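Local coordinates for Rho GTPase activating protein 15 (Homo sapiens, PDB 3BYI) that switches off Rho-type GTPases, Rac1 among them, by stimulating GTP hydrolysis to the GDP-bound state through its RhoGAP domain, the part present here, at residues 168-172 / 200-205. Residues are numbered along the deposited sequence; the frame is centred on the assembly and turned at random.
Sequences TQSLG and AELMLS
Glu201 reaches from helix 189-205 over the first turn of helix 168-180, touching Thr168, Gly172 and Gln169 in turn. Its CB lies 3.9 Å from Thr168 CG2. One bond further, CG rests 3.6 Å from Thr168 O, the carbonyl that accepts the helical bond from Gly172 N. CG also approaches the bare CA of Gly172, where a modelled beta carbon would collide with it. Extended beyond CG, the chain carries its carboxylate to Gln169. There OE1 accepts a 2.9 Å hydrogen bond from Gln169 NE2, bent to 137° at the hydrogen and arriving from above the carboxylate plane; amide and carboxylate stand nearly perpendicular, 86° apart. OE2 receives a bond from a water that also donates to Gln169 O. Both helices belong to the all-helical RhoGAP domain, and the axes of segments 168-172 and 200-205 cross at 132° between their N-to-C directions, 8.9 Å apart at closest approach. With an alanine in place of Glu201, Gln169 NE2 would probably lose this acceptor, the water one of its anchors, and a gap would open beside Gly172. Deeper in, Leu204 CD2 packs 4.0 Å from Leu171 CB, while Leu204 also meets Leu154 of helix 141-159. Leu171 touches Tyr57, and the Leu171 side chain lies about 7 Å from that of Arg58, the predicted arginine finger.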
# COMPACT_ATOMS: atom_id res chain seq x y z
N THR A 168 -0.29 15.39 -4.04
CA THR A 168 -0.62 14.28 -4.93
C THR A 168 0.65 13.74 -5.65
O THR A 168 0.81 12.54 -5.76
CB THR A 168 -1.67 14.75 -5.96
OG1 THR A 168 -2.80 15.23 -5.22
CG2 THR A 168 -2.12 13.60 -6.92
N GLN A 169 1.54 14.64 -6.07
CA GLN A 169 2.73 14.27 -6.80
C GLN A 169 3.74 13.51 -5.90
O GLN A 169 4.27 12.47 -6.30
CB GLN A 169 3.37 15.51 -7.40
CG GLN A 169 2.54 16.20 -8.56
CD GLN A 169 1.10 16.69 -8.21
OE1 GLN A 169 0.85 17.40 -7.20
NE2 GLN A 169 0.16 16.34 -9.09
N SER A 170 3.98 14.00 -4.69
CA SER A 170 4.94 13.34 -3.78
C SER A 170 4.41 12.03 -3.20
O SER A 170 5.20 11.11 -2.93
CB SER A 170 5.39 14.32 -2.68
OG SER A 170 4.28 14.80 -1.96
N LEU A 171 3.09 11.93 -3.01
CA LEU A 171 2.48 10.63 -2.66
C LEU A 171 2.53 9.66 -3.85
O LEU A 171 2.76 8.49 -3.66
CB LEU A 171 1.07 10.76 -2.05
CG LEU A 171 1.05 11.45 -0.69
CD1 LEU A 171 -0.32 11.96 -0.37
CD2 LEU A 171 1.55 10.51 0.41
N GLY A 172 2.35 10.15 -5.08
CA GLY A 172 2.50 9.31 -6.26
C GLY A 172 3.90 8.76 -6.42
O GLY A 172 4.07 7.66 -6.87
N ALA A 200 -0.98 6.29 -10.04
CA ALA A 200 -1.25 6.54 -8.62
C ALA A 200 -1.81 7.95 -8.39
O ALA A 200 -2.73 8.11 -7.61
CB ALA A 200 -0.02 6.28 -7.75
N GLU A 201 -1.25 8.96 -9.05
CA GLU A 201 -1.77 10.32 -8.96
C GLU A 201 -3.24 10.43 -9.37
O GLU A 201 -4.04 11.12 -8.72
CB GLU A 201 -0.93 11.28 -9.82
CG GLU A 201 0.39 11.64 -9.22
CD GLU A 201 1.08 12.80 -9.90
OE1 GLU A 201 0.40 13.75 -10.34
OE2 GLU A 201 2.32 12.76 -9.98
N LEU A 202 -3.62 9.75 -10.46
CA LEU A 202 -5.01 9.81 -10.93
C LEU A 202 -5.97 9.13 -9.95
O LEU A 202 -7.10 9.62 -9.72
CB LEU A 202 -5.19 9.17 -12.30
CG LEU A 202 -6.58 9.34 -12.94
CD1 LEU A 202 -6.88 10.84 -13.24
CD2 LEU A 202 -6.64 8.51 -14.17
N MET A 203 -5.54 7.99 -9.39
CA MET A 203 -6.38 7.27 -8.45
C MET A 203 -6.61 8.11 -7.19
O MET A 203 -7.65 8.03 -6.54
CB MET A 203 -5.76 5.93 -8.04
CG MET A 203 -5.43 4.99 -9.19
SD MET A 203 -6.78 3.96 -9.71
CE MET A 203 -7.03 3.00 -8.24
N LEU A 204 -5.62 8.92 -6.86
CA LEU A 204 -5.70 9.82 -5.72
C LEU A 204 -6.52 11.08 -6.03
O LEU A 204 -7.50 11.38 -5.34
CB LEU A 204 -4.29 10.24 -5.34
CG LEU A 204 -4.02 10.95 -4.03
CD1 LEU A 204 -4.85 10.38 -2.85
CD2 LEU A 204 -2.51 10.80 -3.81
N SER A 205 -6.14 11.80 -7.08
CA SER A 205 -6.78 13.07 -7.38
C SER A 205 -8.23 12.92 -7.89
O SER A 205 -9.01 13.84 -7.78
CB SER A 205 -5.92 13.90 -8.36
OG SER A 205 -5.84 13.26 -9.62
O HOH W 1 4.07 11.43 -8.71